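Local coordinates for PAN2-PAN3 deadenylation complex catalytic subunit pan2 (Neurospora crassa, PDB 4CZW), which serves as the catalytic subunit of a deadenylase complex that probably shortens mRNA poly(A) tails by exonucleolytic release of 5'-AMP, with a protease-like domain, thought to be inactive, as scaffold, at residues L82-Y87 with S528-Y533; A102-R107 with V557-V562; A72-A77 with D410-F415. All coordinates share one frame; numbering follows the deposited sequence.

Interaction 1. Residues L82-Y87 with S528-Y533. With ZN (zinc ion), chain B.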
loop_
_atom_site.group_PDB
_atom_site.type_symbol
_atom_site.label_atom_id
_atom_site.label_comp_id
_atom_site.label_asym_id
_atom_site.label_seq_id
_atom_site.Cartn_x
_atom_site.Cartn_y
_atom_site.Cartn_z
ATOM N N LEU A 82 -0.619 3.525 -8.266
ATOM C CA LEU A 82 -1.070 4.556 -7.338
ATOM C C LEU A 82 -2.418 4.182 -6.729
ATOM O O LEU A 82 -2.657 4.410 -5.543
ATOM C CB LEU A 82 -1.158 5.915 -8.032
ATOM C CG LEU A 82 -1.474 7.093 -7.108
ATOM C CD1 LEU A 82 -0.508 7.123 -5.936
ATOM C CD2 LEU A 82 -1.427 8.402 -7.873
ATOM N N CYS A 83 -3.296 3.610 -7.547
ATOM C CA CYS A 83 -4.572 3.099 -7.057
ATOM C C CYS A 83 -4.340 1.963 -6.071
ATOM O O CYS A 83 -4.948 1.921 -5.000
ATOM C CB CYS A 83 -5.449 2.618 -8.215
ATOM S SG CYS A 83 -6.447 3.907 -8.989
ATOM N N GLU A 84 -3.452 1.047 -6.442
ATOM C CA GLU A 84 -3.095 -0.074 -5.584
ATOM C C GLU A 84 -2.462 0.420 -4.287
ATOM O O GLU A 84 -2.651 -0.181 -3.231
ATOM C CB GLU A 84 -2.146 -1.026 -6.313
ATOM C CG GLU A 84 -2.708 -1.592 -7.611
ATOM C CD GLU A 84 -3.876 -2.534 -7.382
ATOM O OE1 GLU A 84 -3.960 -3.127 -6.287
ATOM O OE2 GLU A 84 -4.710 -2.681 -8.301
ATOM N N LEU A 85 -1.715 1.516 -4.374
ATOM C CA LEU A 85 -1.122 2.133 -3.192
ATOM C C LEU A 85 -2.203 2.645 -2.251
ATOM O O LEU A 85 -2.085 2.524 -1.032
ATOM C CB LEU A 85 -0.183 3.277 -3.586
ATOM C CG LEU A 85 1.307 2.945 -3.686
ATOM C CD1 LEU A 85 2.094 4.159 -4.144
ATOM C CD2 LEU A 85 1.832 2.448 -2.351
ATOM N N GLY A 86 -3.256 3.217 -2.825
ATOM C CA GLY A 86 -4.376 3.706 -2.044
ATOM C C GLY A 86 -5.093 2.576 -1.334
ATOM O O GLY A 86 -5.526 2.726 -0.190
ATOM N N TYR A 87 -5.214 1.440 -2.013
ATOM C CA TYR A 87 -5.871 0.266 -1.447
ATOM C C TYR A 87 -5.097 -0.266 -0.246
ATOM O O TYR A 87 -5.679 -0.567 0.795
ATOM C CB TYR A 87 -6.018 -0.834 -2.501
ATOM C CG TYR A 87 -6.787 -0.419 -3.737
ATOM C CD1 TYR A 87 -7.744 0.587 -3.683
ATOM C CD2 TYR A 87 -6.555 -1.036 -4.959
ATOM C CE1 TYR A 87 -8.446 0.968 -4.812
ATOM C CE2 TYR A 87 -7.252 -0.663 -6.092
ATOM C CZ TYR A 87 -8.195 0.339 -6.014
ATOM O OH TYR A 87 -8.890 0.712 -7.142
ATOM N N SER A 528 -11.436 -6.665 -15.635
ATOM C CA SER A 528 -10.095 -6.702 -15.066
ATOM C C SER A 528 -10.180 -6.793 -13.542
ATOM O O SER A 528 -11.168 -6.354 -12.954
ATOM C CB SER A 528 -9.298 -5.465 -15.491
ATOM O OG SER A 528 -9.792 -4.296 -14.861
ATOM N N PRO A 529 -9.152 -7.379 -12.903
ATOM C CA PRO A 529 -9.121 -7.555 -11.445
ATOM C C PRO A 529 -9.367 -6.266 -10.662
ATOM O O PRO A 529 -10.142 -6.266 -9.705
ATOM C CB PRO A 529 -7.704 -8.073 -11.189
ATOM C CG PRO A 529 -7.345 -8.786 -12.441
ATOM C CD PRO A 529 -7.982 -8.001 -13.552
ATOM N N LYS A 530 -8.714 -5.183 -11.070
ATOM C CA LYS A 530 -8.826 -3.911 -10.365
ATOM C C LYS A 530 -10.196 -3.274 -10.574
ATOM O O LYS A 530 -10.686 -2.542 -9.714
ATOM C CB LYS A 530 -7.716 -2.959 -10.819
ATOM C CG LYS A 530 -7.675 -1.626 -10.089
ATOM C CD LYS A 530 -8.129 -0.493 -10.994
ATOM C CE LYS A 530 -7.909 0.858 -10.339
ATOM N NZ LYS A 530 -8.216 1.981 -11.267
ATOM N N THR A 531 -10.814 -3.559 -11.716
ATOM C CA THR A 531 -12.138 -3.028 -12.022
ATOM C C THR A 531 -13.179 -3.571 -11.048
ATOM O O THR A 531 -13.997 -2.819 -10.515
ATOM C CB THR A 531 -12.566 -3.367 -13.463
ATOM O OG1 THR A 531 -11.612 -2.829 -14.386
ATOM C CG2 THR A 531 -13.939 -2.784 -13.763
ATOM N N ALA A 532 -13.138 -4.877 -10.815
ATOM C CA ALA A 532 -14.065 -5.516 -9.890
ATOM C C ALA A 532 -13.748 -5.132 -8.449
ATOM O O ALA A 532 -14.652 -4.930 -7.639
ATOM C CB ALA A 532 -14.026 -7.022 -10.058
ATOM N N TYR A 533 -12.459 -5.035 -8.139
ATOM C CA TYR A 533 -12.017 -4.651 -6.804
ATOM C C TYR A 533 -12.470 -3.236 -6.472
ATOM O O TYR A 533 -12.832 -2.939 -5.333
ATOM C CB TYR A 533 -10.493 -4.757 -6.688
ATOM C CG TYR A 533 -9.958 -4.487 -5.298
ATOM C CD1 TYR A 533 -9.679 -3.191 -4.876
ATOM C CD2 TYR A 533 -9.725 -5.528 -4.409
ATOM C CE1 TYR A 533 -9.193 -2.942 -3.606
ATOM C CE2 TYR A 533 -9.237 -5.288 -3.139
ATOM C CZ TYR A 533 -8.972 -3.994 -2.744
ATOM O OH TYR A 533 -8.486 -3.751 -1.479
HETATM ZN ZN ZN B . -5.375 4.999 -10.728
HETATM O O HOH W 1 -8.358 -1.870 0.148
#
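At the zinc site of the pseudo-ubiquitin-hydrolase domain, built from three cysteines and a histidine, helix 82-87 packs against residues 529-533, the first turn of helix 529-541 of the exonuclease domain, through C83, E84 and Y87 on one side and K530 and Y533 on the other. The axes of the two short segments come within 12.0 Å of each other, at 41°, so side chains fill the space between them. C83 SG binds the zinc at 2.3 Å, alongside H70, C75 and C80. K530 reaches this site with CG anti to its backbone N (chi1 -176°) and a bend at the next bond; its NZ lies 3.5 Å from C83 SG but is held by hydrogen bonds to the carbonyls of C75 and A77. On the way, K530 CE passes 3.3 Å from Y87 OH, the two side chains crossing at roughly a right angle. E84 OE2 touches only the aliphatic start of the lysine, CG at 3.6 Å, and forms no salt bridge with NZ. The Y87 ring is sandwiched: C83 O stands over the centre of one face, while Y533 CE1 approaches the opposite face nearer the rim, 3.5 Å from Y87 CG. The tyrosine planes meet obliquely at 48°. Y533 OH is hydrogen-bonded to N559 O, and one water donates to both Y533 OH and Y87 O. A zinc site on a ubiquitin-protease-like scaffold thus docks directly onto a helix of the RNase H-like exonuclease domain.

Interaction 2. Residues A102-R107 with V557-V562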
loop_
_atom_site.group_PDB
_atom_site.type_symbol
_atom_site.label_atom_id
_atom_site.label_comp_id
_atom_site.label_asym_id
_atom_site.label_seq_id
_atom_site.Cartn_x
_atom_site.Cartn_y
_atom_site.Cartn_z
ATOM N N ALA A 102 -0.241 -7.252 0.766
ATOM C CA ALA A 102 -0.350 -6.463 -0.455
ATOM C C ALA A 102 -0.222 -7.333 -1.700
ATOM O O ALA A 102 0.558 -7.026 -2.601
ATOM C CB ALA A 102 0.703 -5.364 -0.467
ATOM N N THR A 103 -0.998 -8.411 -1.747
ATOM C CA THR A 103 -0.944 -9.357 -2.858
ATOM C C THR A 103 -1.321 -8.714 -4.191
ATOM O O THR A 103 -0.584 -8.825 -5.170
ATOM C CB THR A 103 -1.870 -10.562 -2.609
ATOM O OG1 THR A 103 -1.415 -11.289 -1.461
ATOM C CG2 THR A 103 -1.877 -11.487 -3.813
ATOM N N ASN A 104 -2.468 -8.041 -4.220
ATOM C CA ASN A 104 -2.961 -7.407 -5.441
ATOM C C ASN A 104 -1.993 -6.373 -6.007
ATOM O O ASN A 104 -1.867 -6.228 -7.223
ATOM C CB ASN A 104 -4.317 -6.742 -5.188
ATOM C CG ASN A 104 -5.417 -7.743 -4.898
ATOM O OD1 ASN A 104 -5.224 -8.952 -5.019
ATOM N ND2 ASN A 104 -6.590 -7.239 -4.527
HETATM N N MSE A 105 -1.311 -5.658 -5.120
HETATM C CA MSE A 105 -0.435 -4.567 -5.525
HETATM C C MSE A 105 0.904 -5.078 -6.056
HETATM O O MSE A 105 1.488 -4.478 -6.957
HETATM C CB MSE A 105 -0.220 -3.606 -4.351
HETATM C CG MSE A 105 1.171 -3.630 -3.737
HETATM SE SE MSE A 105 2.240 -2.120 -4.325
HETATM C CE MSE A 105 1.003 -0.709 -3.822
ATOM N N LEU A 106 1.381 -6.189 -5.503
ATOM C CA LEU A 106 2.640 -6.777 -5.944
ATOM C C LEU A 106 2.414 -7.562 -7.227
ATOM O O LEU A 106 3.330 -7.751 -8.028
ATOM C CB LEU A 106 3.228 -7.678 -4.857
ATOM C CG LEU A 106 3.608 -6.984 -3.547
ATOM C CD1 LEU A 106 4.119 -7.993 -2.531
ATOM C CD2 LEU A 106 4.637 -5.893 -3.794
ATOM N N ARG A 107 1.180 -8.017 -7.410
ATOM C CA ARG A 107 0.785 -8.719 -8.621
ATOM C C ARG A 107 0.646 -7.728 -9.771
ATOM O O ARG A 107 1.027 -8.017 -10.904
ATOM C CB ARG A 107 -0.524 -9.475 -8.392
ATOM C CG ARG A 107 -0.964 -10.356 -9.545
ATOM C CD ARG A 107 -2.169 -11.194 -9.144
ATOM N NE ARG A 107 -1.838 -12.160 -8.101
ATOM C CZ ARG A 107 -2.728 -12.707 -7.278
ATOM N NH1 ARG A 107 -4.009 -12.377 -7.367
ATOM N NH2 ARG A 107 -2.336 -13.581 -6.359
ATOM N N VAL A 557 -8.673 -13.276 0.088
ATOM C CA VAL A 557 -8.328 -13.510 -1.309
ATOM C C VAL A 557 -8.692 -12.295 -2.160
ATOM O O VAL A 557 -8.008 -11.977 -3.134
ATOM C CB VAL A 557 -9.026 -14.772 -1.852
ATOM C CG1 VAL A 557 -8.606 -15.046 -3.287
ATOM C CG2 VAL A 557 -8.699 -15.964 -0.968
ATOM N N ILE A 558 -9.765 -11.607 -1.778
ATOM C CA ILE A 558 -10.124 -10.335 -2.397
ATOM C C ILE A 558 -9.034 -9.305 -2.094
ATOM O O ILE A 558 -8.819 -8.363 -2.862
ATOM C CB ILE A 558 -11.505 -9.831 -1.897
ATOM C CG1 ILE A 558 -12.622 -10.754 -2.385
ATOM C CG2 ILE A 558 -11.787 -8.411 -2.367
ATOM C CD1 ILE A 558 -13.999 -10.354 -1.900
ATOM N N ASN A 559 -8.334 -9.523 -0.981
ATOM C CA ASN A 559 -7.288 -8.627 -0.485
ATOM C C ASN A 559 -7.878 -7.276 -0.097
ATOM O O ASN A 559 -7.547 -6.246 -0.683
ATOM C CB ASN A 559 -6.172 -8.452 -1.521
ATOM C CG ASN A 559 -4.880 -7.932 -0.916
ATOM O OD1 ASN A 559 -3.858 -7.845 -1.596
ATOM N ND2 ASN A 559 -4.914 -7.600 0.370
ATOM N N ILE A 560 -8.754 -7.297 0.903
ATOM C CA ILE A 560 -9.410 -6.089 1.381
ATOM C C ILE A 560 -9.665 -6.195 2.885
ATOM O O ILE A 560 -9.703 -7.295 3.439
ATOM C CB ILE A 560 -10.739 -5.840 0.633
ATOM C CG1 ILE A 560 -11.155 -4.370 0.732
ATOM C CG2 ILE A 560 -11.834 -6.765 1.148
ATOM C CD1 ILE A 560 -12.388 -4.034 -0.071
ATOM N N GLN A 561 -9.815 -5.049 3.541
ATOM C CA GLN A 561 -10.104 -5.011 4.970
ATOM C C GLN A 561 -11.442 -4.326 5.227
ATOM O O GLN A 561 -11.655 -3.187 4.812
ATOM C CB GLN A 561 -8.987 -4.292 5.729
ATOM C CG GLN A 561 -7.662 -5.042 5.758
ATOM C CD GLN A 561 -7.653 -6.183 6.759
ATOM O OE1 GLN A 561 -8.482 -6.234 7.667
ATOM N NE2 GLN A 561 -6.712 -7.104 6.596
ATOM N N VAL A 562 -12.342 -5.028 5.907
ATOM C CA VAL A 562 -13.658 -4.485 6.219
ATOM C C VAL A 562 -13.867 -4.416 7.728
ATOM O O VAL A 562 -13.705 -5.419 8.425
ATOM C CB VAL A 562 -14.784 -5.327 5.585
ATOM C CG1 VAL A 562 -16.128 -4.643 5.775
ATOM C CG2 VAL A 562 -14.507 -5.561 4.108
HETATM O O HOH W 2 -2.654 -5.000 -2.195
#
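Two hydrogen bonds join N104, in the first turn of helix 103-109, to I558, the last residue of helix 551-558, and N559 just after it. In the straighter one N104 N donates to N559 OD1 at 3.0 Å and 173°, arriving in the plane of the side-chain carbonyl. In the other N104 ND2 reaches I558 O, also at 3.0 Å, tilted from the plane of that carbonyl. N104 thus donates twice, with its backbone N to the side chain of N559 and with its ND2 to the last carbonyl of helix 551-558. N559 holds its CG anti to its own backbone N (chi1 -161°), which carries OD1 up to the opening turn; ND2 of the same amide donates to H101 O, fixing the rotation of the group. A water extends the polar contacts, donating to N559 OD1 and accepting from M105 N at 3.3 Å. Van der Waals contact is slighter: the two asparagine side chains slide past each other in opposite directions with amide planes 69° apart, N104 CG lying 3.5 Å from N559 CB. I558 lies beside D554, which probably binds a catalytic metal. N559 has positive phi and is the C-prime residue of a Schellman motif that ends the exonuclease helix.

Interaction 3. Residues A72-A77 with D410-F415. With ZN (zinc ion), chain B.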
loop_
_atom_site.group_PDB
_atom_site.type_symbol
_atom_site.label_atom_id
_atom_site.label_comp_id
_atom_site.label_asym_id
_atom_site.label_seq_id
_atom_site.Cartn_x
_atom_site.Cartn_y
_atom_site.Cartn_z
ATOM N N ALA A 72 -9.686 7.342 -5.066
ATOM C CA ALA A 72 -11.095 7.656 -4.865
ATOM C C ALA A 72 -11.754 8.212 -6.127
ATOM O O ALA A 72 -12.954 8.485 -6.136
ATOM C CB ALA A 72 -11.250 8.639 -3.716
ATOM N N THR A 73 -10.969 8.382 -7.187
ATOM C CA THR A 73 -11.500 8.893 -8.447
ATOM C C THR A 73 -12.105 7.767 -9.278
ATOM O O THR A 73 -12.226 6.635 -8.812
ATOM C CB THR A 73 -10.416 9.607 -9.280
ATOM O OG1 THR A 73 -9.461 8.649 -9.754
ATOM C CG2 THR A 73 -9.708 10.663 -8.444
ATOM N N ALA A 74 -12.477 8.086 -10.512
ATOM C CA ALA A 74 -13.100 7.113 -11.401
ATOM C C ALA A 74 -12.063 6.355 -12.222
ATOM O O ALA A 74 -12.402 5.711 -13.214
ATOM C CB ALA A 74 -14.096 7.801 -12.321
ATOM N N CYS A 75 -10.804 6.437 -11.798
ATOM C CA CYS A 75 -9.693 5.803 -12.504
ATOM C C CYS A 75 -9.923 4.311 -12.717
ATOM O O CYS A 75 -10.059 3.550 -11.759
ATOM C CB CYS A 75 -8.385 6.026 -11.739
ATOM S SG CYS A 75 -6.935 5.210 -12.458
ATOM N N LEU A 76 -9.972 3.904 -13.981
ATOM C CA LEU A 76 -10.164 2.501 -14.332
ATOM C C LEU A 76 -8.902 1.912 -14.949
ATOM O O LEU A 76 -8.949 0.879 -15.617
ATOM C CB LEU A 76 -11.343 2.343 -15.294
ATOM C CG LEU A 76 -12.731 2.648 -14.731
ATOM C CD1 LEU A 76 -13.796 2.460 -15.800
ATOM C CD2 LEU A 76 -13.021 1.772 -13.523
ATOM N N ALA A 77 -7.775 2.577 -14.723
ATOM C CA ALA A 77 -6.495 2.096 -15.225
ATOM C C ALA A 77 -6.073 0.832 -14.488
ATOM O O ALA A 77 -6.160 0.758 -13.262
ATOM C CB ALA A 77 -5.431 3.173 -15.091
ATOM N N ASP A 410 -15.928 8.964 -5.706
ATOM C CA ASP A 410 -16.570 8.717 -6.992
ATOM C C ASP A 410 -17.162 7.312 -7.025
ATOM O O ASP A 410 -16.486 6.336 -6.698
ATOM C CB ASP A 410 -15.575 8.903 -8.139
ATOM C CG ASP A 410 -16.240 8.846 -9.500
ATOM O OD1 ASP A 410 -16.396 7.733 -10.042
ATOM O OD2 ASP A 410 -16.608 9.917 -10.029
ATOM N N THR A 411 -18.427 7.215 -7.423
ATOM C CA THR A 411 -19.151 5.949 -7.379
ATOM C C THR A 411 -19.613 5.486 -8.759
ATOM O O THR A 411 -20.448 4.589 -8.869
ATOM C CB THR A 411 -20.385 6.048 -6.463
ATOM O OG1 THR A 411 -21.334 6.958 -7.035
ATOM C CG2 THR A 411 -19.986 6.541 -5.080
ATOM N N SER A 412 -19.063 6.097 -9.803
ATOM C CA SER A 412 -19.497 5.830 -11.173
ATOM C C SER A 412 -19.241 4.390 -11.616
ATOM O O SER A 412 -19.898 3.892 -12.530
ATOM C CB SER A 412 -18.806 6.793 -12.139
ATOM O OG SER A 412 -17.399 6.634 -12.098
ATOM N N VAL A 413 -18.290 3.726 -10.967
ATOM C CA VAL A 413 -17.926 2.359 -11.328
ATOM C C VAL A 413 -19.054 1.380 -10.988
ATOM O O VAL A 413 -19.164 0.309 -11.587
ATOM C CB VAL A 413 -16.615 1.926 -10.622
ATOM C CG1 VAL A 413 -16.811 1.854 -9.112
ATOM C CG2 VAL A 413 -16.109 0.597 -11.171
ATOM N N LEU A 414 -19.903 1.764 -10.041
ATOM C CA LEU A 414 -21.002 0.910 -9.603
ATOM C C LEU A 414 -22.169 0.920 -10.586
ATOM O O LEU A 414 -22.947 -0.032 -10.645
ATOM C CB LEU A 414 -21.494 1.344 -8.219
ATOM C CG LEU A 414 -20.508 1.244 -7.055
ATOM C CD1 LEU A 414 -21.135 1.782 -5.777
ATOM C CD2 LEU A 414 -20.044 -0.192 -6.862
ATOM N N PHE A 415 -22.287 1.996 -11.357
ATOM C CA PHE A 415 -23.444 2.183 -12.228
ATOM C C PHE A 415 -23.114 2.012 -13.709
ATOM O O PHE A 415 -24.015 1.923 -14.543
ATOM C CB PHE A 415 -24.054 3.569 -11.997
ATOM C CG PHE A 415 -24.300 3.892 -10.550
ATOM C CD1 PHE A 415 -25.399 3.373 -9.887
ATOM C CD2 PHE A 415 -23.434 4.719 -9.854
ATOM C CE1 PHE A 415 -25.629 3.670 -8.557
ATOM C CE2 PHE A 415 -23.658 5.020 -8.523
ATOM C CZ PHE A 415 -24.757 4.494 -7.874
HETATM ZN ZN ZN B . -5.375 4.999 -10.728
HETATM O O HOH W 3 -13.797 5.230 -7.127
#
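D410 OD1 accepts from both S412 OG and S412 N while resting against A74 CB at 3.2 Å. The hydroxyl uses the syn lone pair of OD1, whereas the amide, 3.1 Å from OD1, comes from 57° above the carboxylate plane and closes an Asx turn. With CG anti to the backbone N (chi1 -172°), the carboxylate is laid beside A74, and S412 OG, also bonded to R416, meets the same methyl. The bond across the contact is between main chains: D410 N donates to A72 O at 3.0 Å and 160°, almost in line with the carbonyl bond. Farther on, L76 CD2 meets V413 CG2 at 4.1 Å, the one apolar touch between side chains. The loop itself is braced by an ST turn, T73 OG1 accepting from C75 N at 3.3 Å and also hydrogen-bonded to H70 O, just ahead of C75 SG, which binds the zinc at 2.3 Å. With an alanine in place of D410, S412 OG and N would probably lose their shared acceptor, leaving the 410-412 turn freer to shift against A74. The chemistry implies that the zinc loop is tied to residues 410-415 by one direct backbone bond, while the carboxylate shapes its own turn and merely packs against A74, with little hydrophobic contact.

In the fold
Interactions 1 and 2 are buried and lie near the centre of the chain, their centres about 9 Å apart; interaction 3 is only partly buried and farther out. Helix 529-541 links all three: its K530 and Y533 reach from interaction 1 into the other two contacts, and farther along it K534 touches L76 and K535 meets V413. Interactions 1 and 3 share one zinc ion, whose ligands C83 and C75 come from different contacts, whereas interaction 2 sits about 18 Å from interaction 3 between centres. The chemistry shifts accordingly, from metal coordination with aromatic and lysine packing in interaction 1, through asparagine hydrogen bonding at helix ends in interaction 2, to main-chain bonding and turns beside the metal in interaction 3.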